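Local structure of imidazoleglycerol-phosphate dehydratase (Pyrococcus furiosus, 5DNX) at residues 72-77 with 93-98; 31-36 with 151-156; 54-59 with 119-124. The protein catalyses the dehydration of imidazoleglycerol phosphate to imidazoleacetol phosphate, the sixth step of histidine biosynthesis. All blocks are in the same frame, centred on the assembly; numbering follows the deposited sequence.

Contact 1: residues 72-77 with 93-98. With 5LD ([(2R)-2-hydroxy-3-(1H-1,2,4-triazol-1-yl)propyl]phosphonic acid), chain H.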
# COMPACT_ATOMS: atom_id res chain seq x y z
N GLU A 72 -48.97 28.69 19.05
CA GLU A 72 -48.08 29.84 19.06
C GLU A 72 -46.76 29.50 19.76
O GLU A 72 -45.69 29.82 19.26
CB GLU A 72 -48.76 31.01 19.76
CG GLU A 72 -47.97 32.29 19.67
CD GLU A 72 -48.66 33.45 20.35
OE1 GLU A 72 -47.96 34.19 21.07
OE2 GLU A 72 -49.89 33.63 20.19
N LYS A 73 -46.86 28.84 20.91
CA LYS A 73 -45.69 28.42 21.68
C LYS A 73 -45.64 26.91 21.57
O LYS A 73 -46.57 26.21 22.00
CB LYS A 73 -45.81 28.88 23.13
CG LYS A 73 -45.68 30.39 23.30
CD LYS A 73 -46.01 30.78 24.74
CE LYS A 73 -46.45 32.22 24.85
NZ LYS A 73 -46.89 32.50 26.24
N PHE A 74 -44.55 26.38 21.02
CA PHE A 74 -44.45 24.95 20.75
C PHE A 74 -43.13 24.45 21.27
O PHE A 74 -42.19 25.22 21.51
CB PHE A 74 -44.64 24.64 19.25
CG PHE A 74 -43.78 25.48 18.36
CD1 PHE A 74 -42.52 25.05 17.97
CD2 PHE A 74 -44.21 26.74 17.97
CE1 PHE A 74 -41.71 25.86 17.15
CE2 PHE A 74 -43.41 27.56 17.17
CZ PHE A 74 -42.15 27.11 16.77
N THR A 75 -43.09 23.14 21.43
CA THR A 75 -42.02 22.42 22.13
C THR A 75 -40.69 22.51 21.36
O THR A 75 -39.61 22.45 21.96
CB THR A 75 -42.48 20.97 22.39
OG1 THR A 75 -43.47 21.01 23.43
CG2 THR A 75 -41.36 20.09 22.89
N ARG A 76 -40.80 22.62 20.05
CA ARG A 76 -39.68 22.88 19.08
C ARG A 76 -38.83 21.66 18.75
O ARG A 76 -38.56 21.40 17.56
CB ARG A 76 -38.75 24.02 19.56
CG ARG A 76 -37.58 24.27 18.65
CD ARG A 76 -36.69 25.38 19.21
NE ARG A 76 -35.51 25.54 18.37
CZ ARG A 76 -34.51 26.38 18.61
NH1 ARG A 76 -34.52 27.20 19.66
NH2 ARG A 76 -33.48 26.39 17.77
N PHE A 77 -38.35 20.97 19.78
CA PHE A 77 -37.45 19.83 19.63
C PHE A 77 -38.22 18.52 19.73
O PHE A 77 -39.09 18.35 20.60
CB PHE A 77 -36.37 19.88 20.68
CG PHE A 77 -35.44 21.03 20.52
CD1 PHE A 77 -34.48 21.01 19.54
CD2 PHE A 77 -35.54 22.17 21.32
CE1 PHE A 77 -33.58 22.06 19.38
CE2 PHE A 77 -34.67 23.23 21.15
CZ PHE A 77 -33.69 23.18 20.17
N VAL A 93 -35.43 16.48 15.07
CA VAL A 93 -36.09 17.65 14.50
C VAL A 93 -35.95 18.83 15.45
O VAL A 93 -36.09 18.69 16.66
CB VAL A 93 -37.58 17.36 14.22
CG1 VAL A 93 -38.33 18.63 13.83
CG2 VAL A 93 -37.73 16.28 13.15
N ASP A 94 -35.70 20.00 14.86
CA ASP A 94 -35.75 21.27 15.56
C ASP A 94 -36.57 22.20 14.70
O ASP A 94 -36.12 22.58 13.60
CB ASP A 94 -34.33 21.80 15.77
CG ASP A 94 -34.28 23.22 16.26
OD1 ASP A 94 -35.36 23.82 16.51
OD2 ASP A 94 -33.16 23.76 16.39
N ILE A 95 -37.76 22.57 15.16
CA ILE A 95 -38.57 23.54 14.43
C ILE A 95 -37.99 24.95 14.68
O ILE A 95 -38.49 25.76 15.45
CB ILE A 95 -40.08 23.41 14.75
CG1 ILE A 95 -40.57 21.97 14.51
CG2 ILE A 95 -40.87 24.40 13.90
CD1 ILE A 95 -42.00 21.73 14.99
N SER A 96 -36.91 25.21 13.96
CA SER A 96 -35.96 26.28 14.21
C SER A 96 -36.19 27.55 13.43
O SER A 96 -35.53 28.54 13.70
CB SER A 96 -34.57 25.75 13.78
OG SER A 96 -34.65 25.37 12.41
N ASN A 97 -37.05 27.49 12.41
CA ASN A 97 -37.11 28.51 11.38
C ASN A 97 -35.80 28.64 10.56
O ASN A 97 -35.55 29.68 9.95
CB ASN A 97 -37.54 29.85 11.98
CG ASN A 97 -38.21 30.74 10.97
OD1 ASN A 97 -38.85 30.27 10.05
ND2 ASN A 97 -38.02 32.05 11.11
N ARG A 98 -34.98 27.60 10.54
CA ARG A 98 -33.77 27.57 9.74
C ARG A 98 -33.78 26.31 8.86
O ARG A 98 -33.25 25.30 9.27
CB ARG A 98 -32.53 27.52 10.65
CG ARG A 98 -32.27 28.82 11.38
CD ARG A 98 -30.94 28.77 12.14
NE ARG A 98 -30.90 27.79 13.24
CZ ARG A 98 -31.02 28.07 14.55
NH1 ARG A 98 -31.23 29.33 14.97
NH2 ARG A 98 -30.90 27.10 15.43
O10 5LD H . -32.61 29.23 19.76
P9 5LD H . -31.46 29.34 18.77
O11 5LD H . -30.89 27.95 18.43
O12 5LD H . -31.89 30.08 17.52
C8 5LD H . -30.16 30.24 19.63
C7 5LD H . -28.76 30.19 18.99
O13 5LD H . -27.82 30.87 19.82
C6 5LD H . -28.69 30.93 17.66
N2 5LD H . -27.56 30.51 16.82
N1 5LD H . -26.27 30.45 17.37
C5 5LD H . -25.50 30.06 16.33
N4 5LD H . -26.26 29.85 15.23
C3 5LD H . -27.55 30.16 15.55
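Phe77 and Asp94 form an antiparallel non-hydrogen-bonded pair where strand 77-84 begins and strand 87-94 ends, their CA atoms 4.6 Å apart. One residue further out, Ile95 N donates to Arg76 O at 2.8 Å in a nearly straight bond (174°), and Ile95 then centres an inverse gamma turn that leads the chain off the sheet. A chi1 of 177° sets CG of Arg76 opposite its own N; extended as far as NE, Arg76 passes Asp94 at a slant and grips the carboxylate side-on. Arg76 NE meets Asp94 OD1 at 2.5 Å, in the guanidinium plane but tilted from that of the carboxylate, while Arg76 NH2 reaches the syn lone pair of Asp94 OD2 at 3.0 Å; the two planes stand 40° apart. The Phe77 ring flanks this salt bridge, CE1 lying 3.4 Å from CG of Asp94 and CZ resting over one face of the Arg76 guanidinium. Phe74 turns the edge of its ring to the carbonyl O of Ile95. Two arginines share the inhibitor's phosphonate: Arg76 NH1 binds O10 at 2.8 Å and Arg98 NH1 binds O12 at 2.7 Å, while both NH2 groups meet at O11. Ser171 and Lys173 of the same chain and Lys153 of a neighbouring subunit also bind it. Asp94 thus fixes the Arg76 guanidinium and probably offsets part of the positive charge, consistent with a pocket set for the substrate phosphate.

Contact 2: residues 31-36 with 151-156. With 5LD ([(2R)-2-hydroxy-3-(1H-1,2,4-triazol-1-yl)propyl]phosphonic acid), chain F.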
# COMPACT_ATOMS: atom_id res chain seq x y z
N LEU A 31 -46.71 8.02 4.06
CA LEU A 31 -47.49 9.07 4.70
C LEU A 31 -48.45 8.50 5.73
O LEU A 31 -48.75 9.17 6.71
CB LEU A 31 -48.27 9.89 3.69
CG LEU A 31 -47.42 10.74 2.76
CD1 LEU A 31 -48.28 11.35 1.65
CD2 LEU A 31 -46.62 11.83 3.47
N THR A 32 -48.96 7.31 5.49
CA THR A 32 -49.82 6.64 6.45
C THR A 32 -49.03 6.38 7.73
O THR A 32 -49.52 6.68 8.82
CB THR A 32 -50.43 5.35 5.84
OG1 THR A 32 -51.26 5.72 4.72
CG2 THR A 32 -51.23 4.54 6.86
N ALA A 33 -47.79 5.90 7.60
CA ALA A 33 -46.90 5.70 8.75
C ALA A 33 -46.62 7.02 9.46
O ALA A 33 -46.68 7.12 10.69
CB ALA A 33 -45.60 5.04 8.31
N PHE A 34 -46.33 8.05 8.69
CA PHE A 34 -46.04 9.36 9.26
C PHE A 34 -47.22 9.86 10.11
O PHE A 34 -47.03 10.26 11.26
CB PHE A 34 -45.74 10.35 8.13
CG PHE A 34 -45.55 11.75 8.62
CD1 PHE A 34 -44.35 12.15 9.16
CD2 PHE A 34 -46.61 12.65 8.61
CE1 PHE A 34 -44.19 13.44 9.65
CE2 PHE A 34 -46.46 13.93 9.10
CZ PHE A 34 -45.25 14.33 9.63
N ALA A 35 -48.40 9.87 9.51
CA ALA A 35 -49.62 10.38 10.20
C ALA A 35 -49.95 9.54 11.42
O ALA A 35 -50.30 10.08 12.45
CB ALA A 35 -50.81 10.39 9.26
N PHE A 36 -49.79 8.22 11.29
CA PHE A 36 -50.06 7.31 12.40
C PHE A 36 -49.20 7.62 13.62
O PHE A 36 -49.71 7.70 14.74
CB PHE A 36 -49.85 5.86 11.96
CG PHE A 36 -50.36 4.87 12.95
CD1 PHE A 36 -51.71 4.51 12.96
CD2 PHE A 36 -49.50 4.30 13.90
CE1 PHE A 36 -52.18 3.59 13.88
CE2 PHE A 36 -49.98 3.39 14.85
CZ PHE A 36 -51.32 3.03 14.82
N ALA A 151 -37.63 5.87 8.78
CA ALA A 151 -37.50 7.32 8.71
C ALA A 151 -38.88 8.02 8.78
O ALA A 151 -39.02 9.00 9.51
CB ALA A 151 -36.74 7.72 7.47
N PHE A 152 -39.88 7.53 8.05
CA PHE A 152 -41.22 8.15 8.11
C PHE A 152 -41.91 7.93 9.47
O PHE A 152 -42.53 8.86 10.00
CB PHE A 152 -42.12 7.68 6.97
CG PHE A 152 -41.90 8.40 5.67
CD1 PHE A 152 -42.69 9.50 5.33
CD2 PHE A 152 -40.90 8.00 4.78
CE1 PHE A 152 -42.51 10.17 4.14
CE2 PHE A 152 -40.73 8.66 3.55
CZ PHE A 152 -41.51 9.75 3.25
N LYS A 153 -41.80 6.73 10.03
CA LYS A 153 -42.29 6.46 11.38
C LYS A 153 -41.62 7.41 12.37
O LYS A 153 -42.28 8.01 13.24
CB LYS A 153 -42.00 5.02 11.79
CG LYS A 153 -42.83 3.94 11.11
CD LYS A 153 -42.31 2.55 11.54
CE LYS A 153 -43.27 1.43 11.16
NZ LYS A 153 -42.65 0.07 11.31
N GLY A 154 -40.30 7.57 12.23
CA GLY A 154 -39.53 8.40 13.15
C GLY A 154 -39.84 9.88 13.04
O GLY A 154 -39.90 10.60 14.04
N LEU A 155 -40.07 10.34 11.82
CA LEU A 155 -40.53 11.70 11.59
C LEU A 155 -41.88 11.95 12.26
O LEU A 155 -42.06 13.00 12.89
CB LEU A 155 -40.62 12.00 10.11
CG LEU A 155 -39.34 12.44 9.40
CD1 LEU A 155 -39.51 12.35 7.88
CD2 LEU A 155 -38.95 13.83 9.85
N GLY A 156 -42.81 11.03 12.13
CA GLY A 156 -44.09 11.16 12.83
C GLY A 156 -43.92 11.28 14.33
O GLY A 156 -44.45 12.20 14.97
O10 5LD F . -44.10 -2.26 11.18
P9 5LD F . -45.58 -2.63 10.94
O11 5LD F . -45.76 -4.12 10.96
O12 5LD F . -46.51 -1.91 11.88
C8 5LD F . -46.04 -2.02 9.29
C7 5LD F . -45.07 -2.26 8.12
O13 5LD F . -45.53 -1.55 6.96
C6 5LD F . -44.99 -3.74 7.74
N2 5LD F . -43.74 -4.06 7.04
N1 5LD F . -43.34 -3.27 5.96
C5 5LD F . -42.19 -3.83 5.56
N4 5LD F . -41.88 -4.91 6.32
C3 5LD F . -42.89 -5.05 7.22
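Phe34 carries its CG anti to the backbone N (chi1 174°), which swings the ring across the neighbouring helix to lie beside Leu155 and Gly156. Lys153, extended from CG to NZ, runs the other way, out to the phosphonate of the inhibitor. The ring of Phe34 meets CB of Leu155 at its edge, 3.9 Å from CD1, and the same CD1 lies 3.5 Å from Gly156 N. One turn before Gly156, the edge of the Phe152 ring faces Phe34, with CD1 4.2 Å from CB of Phe34, and CE1 approaches Leu31 CD2 more loosely. Gly156 permits the close approach: its CA sits 3.5 Å from Phe34 O in a CA-H...O contact, and a side chain at this position would run into that carbonyl. The axes consequently come within 7.2 Å, crossing at -27°. Ala33 gives Lys153 a small flank, its CB 4.1 Å from CG of the lysine, whose NZ goes on to bind O10 of the inhibitor at 2.7 Å. Arg76, Arg98, Ser171 and Lys173 of a neighbouring subunit hold the same phosphonate. Leu62 and Leu66 of helix 51-69 pack on Phe34, and Ile134 and Ile136 of strand 133-140 lie against Leu155. This is tight, near-parallel packing of helices 25-38 and 144-162 in the helical layer of the dehydratase fold, with one flank reaching an active site built between subunits.

Contact 3: residues 54-59 with 119-124. With MN (manganese (II) ion), chain D; 5LD ([(2R)-2-hydroxy-3-(1H-1,2,4-triazol-1-yl)propyl]phosphonic acid), chain B.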
# COMPACT_ATOMS: atom_id res chain seq x y z
N LEU A 54 -43.96 15.12 -6.94
CA LEU A 54 -44.92 14.71 -5.91
C LEU A 54 -44.30 14.64 -4.50
O LEU A 54 -44.81 15.22 -3.55
CB LEU A 54 -45.53 13.35 -6.24
CG LEU A 54 -46.45 12.74 -5.17
CD1 LEU A 54 -47.73 13.55 -5.04
CD2 LEU A 54 -46.72 11.28 -5.50
N TRP A 55 -43.21 13.89 -4.37
CA TRP A 55 -42.57 13.72 -3.06
C TRP A 55 -42.12 15.05 -2.46
O TRP A 55 -42.39 15.35 -1.31
CB TRP A 55 -41.42 12.70 -3.11
CG TRP A 55 -41.88 11.24 -3.21
CD1 TRP A 55 -42.67 10.67 -4.19
CD2 TRP A 55 -41.61 10.20 -2.27
NE1 TRP A 55 -42.88 9.35 -3.92
CE2 TRP A 55 -42.26 9.04 -2.74
CE3 TRP A 55 -40.87 10.13 -1.08
CZ2 TRP A 55 -42.16 7.80 -2.06
CZ3 TRP A 55 -40.80 8.93 -0.41
CH2 TRP A 55 -41.46 7.78 -0.89
N GLU A 56 -41.46 15.86 -3.27
CA GLU A 56 -41.05 17.18 -2.87
C GLU A 56 -42.23 18.07 -2.47
O GLU A 56 -42.22 18.70 -1.43
CB GLU A 56 -40.30 17.84 -4.02
CG GLU A 56 -39.90 19.26 -3.71
CD GLU A 56 -38.76 19.74 -4.57
OE1 GLU A 56 -38.22 18.95 -5.34
OE2 GLU A 56 -38.43 20.92 -4.43
N ASP A 57 -43.24 18.14 -3.34
CA ASP A 57 -44.35 19.06 -3.12
C ASP A 57 -45.27 18.63 -1.98
O ASP A 57 -45.83 19.47 -1.28
CB ASP A 57 -45.12 19.31 -4.40
CG ASP A 57 -44.30 20.06 -5.46
OD1 ASP A 57 -43.14 20.49 -5.17
OD2 ASP A 57 -44.81 20.22 -6.59
N ILE A 58 -45.38 17.31 -1.77
CA ILE A 58 -46.01 16.76 -0.58
C ILE A 58 -45.26 17.18 0.68
O ILE A 58 -45.87 17.62 1.65
CB ILE A 58 -46.11 15.22 -0.67
CG1 ILE A 58 -47.24 14.82 -1.65
CG2 ILE A 58 -46.33 14.58 0.69
CD1 ILE A 58 -48.63 14.92 -1.08
N GLY A 59 -43.94 17.08 0.67
CA GLY A 59 -43.14 17.59 1.79
C GLY A 59 -43.39 19.06 2.08
O GLY A 59 -43.64 19.44 3.22
N LEU A 119 -36.80 10.14 -0.96
CA LEU A 119 -36.76 10.40 0.49
C LEU A 119 -36.15 11.76 0.78
O LEU A 119 -36.72 12.54 1.53
CB LEU A 119 -35.99 9.33 1.25
CG LEU A 119 -35.75 9.60 2.73
CD1 LEU A 119 -37.05 9.63 3.50
CD2 LEU A 119 -34.79 8.54 3.28
N LYS A 120 -35.00 12.03 0.17
CA LYS A 120 -34.34 13.32 0.40
C LYS A 120 -35.19 14.48 -0.02
O LYS A 120 -35.23 15.51 0.66
CB LYS A 120 -32.99 13.36 -0.31
CG LYS A 120 -31.91 12.58 0.43
CD LYS A 120 -30.55 12.77 -0.30
CE LYS A 120 -29.39 12.06 0.36
NZ LYS A 120 -28.20 12.10 -0.54
N GLU A 121 -35.85 14.35 -1.16
CA GLU A 121 -36.66 15.45 -1.65
C GLU A 121 -37.91 15.70 -0.81
O GLU A 121 -38.30 16.85 -0.64
CB GLU A 121 -36.96 15.28 -3.11
CG GLU A 121 -35.69 15.54 -3.96
CD GLU A 121 -35.06 16.90 -3.71
OE1 GLU A 121 -35.59 17.95 -4.20
OE2 GLU A 121 -34.02 16.91 -3.00
N PHE A 122 -38.51 14.65 -0.27
CA PHE A 122 -39.59 14.82 0.68
C PHE A 122 -39.10 15.53 1.92
O PHE A 122 -39.74 16.46 2.38
CB PHE A 122 -40.23 13.47 1.06
CG PHE A 122 -41.16 13.57 2.25
CD1 PHE A 122 -42.46 14.00 2.11
CD2 PHE A 122 -40.70 13.26 3.52
CE1 PHE A 122 -43.30 14.14 3.22
CE2 PHE A 122 -41.53 13.39 4.61
CZ PHE A 122 -42.83 13.84 4.47
N VAL A 123 -37.96 15.09 2.46
CA VAL A 123 -37.46 15.67 3.70
C VAL A 123 -37.05 17.12 3.52
O VAL A 123 -37.35 17.96 4.39
CB VAL A 123 -36.33 14.83 4.34
CG1 VAL A 123 -35.77 15.52 5.56
CG2 VAL A 123 -36.87 13.45 4.71
N TRP A 124 -36.35 17.42 2.43
CA TRP A 124 -36.03 18.81 2.15
C TRP A 124 -37.27 19.65 1.95
O TRP A 124 -37.31 20.81 2.40
CB TRP A 124 -35.11 18.98 0.95
CG TRP A 124 -33.71 19.11 1.25
CD1 TRP A 124 -32.72 18.19 0.95
CD2 TRP A 124 -33.05 20.20 1.91
NE1 TRP A 124 -31.51 18.65 1.39
CE2 TRP A 124 -31.67 19.89 1.96
CE3 TRP A 124 -33.48 21.42 2.42
CZ2 TRP A 124 -30.74 20.74 2.53
CZ3 TRP A 124 -32.54 22.27 2.99
CH2 TRP A 124 -31.19 21.92 3.02
MN MN D . -36.21 18.63 -6.16
O10 5LD B . -36.70 24.74 -10.79
P9 5LD B . -38.21 24.98 -10.95
O11 5LD B . -38.87 25.06 -9.60
O12 5LD B . -38.51 26.17 -11.81
C8 5LD B . -38.91 23.57 -11.85
C7 5LD B . -38.48 22.15 -11.43
O13 5LD B . -39.00 21.20 -12.38
C6 5LD B . -39.02 21.76 -10.06
N2 5LD B . -38.23 20.70 -9.43
N1 5LD B . -37.93 19.55 -10.16
C5 5LD B . -37.22 18.80 -9.32
N4 5LD B . -37.08 19.42 -8.12
C3 5LD B . -37.75 20.60 -8.21
O HOH W 1 -36.02 20.77 -5.53
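Glu56 and Glu121 lie side by side and point the same way, their carboxylate planes turned 78° apart, and each puts OE1 on one manganese ion at 2.2 Å. The two OE1 atoms are 3.0 Å from each other, a closeness explained by the metal they share. They get there differently: Glu56 is extended beyond CG, whereas Glu121 bends at chi2 (-56°) to bring its carboxylate back to the ion. OE2 of Glu56 accepts a hydrogen bond from the water that is itself a ligand of the manganese, and N4 of the inhibitor's triazole binds the metal at 2.3 Å. His52 and, from a neighbouring subunit, His146 complete the six ligands. Away from the metal, Trp55 and Phe122 cross at about a right angle, CB of Phe122 meeting the edge of the indole 4.0 Å from CE3. The Phe122 ring continues past Trp55 O to Ile58, whose CG2 comes to its edge at CE1, and its CD1 reaches Gly59 CA at 3.7 Å. An alanine in place of Phe122 would keep CB against Trp55 but would probably open a gap beside Ile58 and Gly59 and deprive Phe152 of the ring it meets. Gly59 CA approaches Phe122 O closely, where a CB would clash, and the axes pass 7.0 Å apart. The apolar seam thus joins helix 51-69, which gives the manganese His52 and Glu56, to helix 116-130, which gives Glu121. The metal holds the triazole by N4 and probably offsets the repulsion between the two buried carboxylates.

In the fold
Along the chain, contact 1 is nested inside the loop closed by contact 3, and contact 3 inside that of contact 2. Contacts 2 and 3 form one helical core, their centres 13 Å apart: Phe152 reaches Phe122, Leu119 and Trp55, and Leu31 meets Ile58, so helices 25-38, 51-69, 116-130 and 144-162 pack together. Contact 1 lies at the edge of the sheet containing strands 77-84 and 87-94, its centre about 18 Å from that of contact 2, which it touches through Val93 and Leu155. Each contact reaches a different bound inhibitor; because these sites are shared between subunits, the chain contributes phosphonate-binding and manganese-binding groups to separate active sites of the 24-chain assembly.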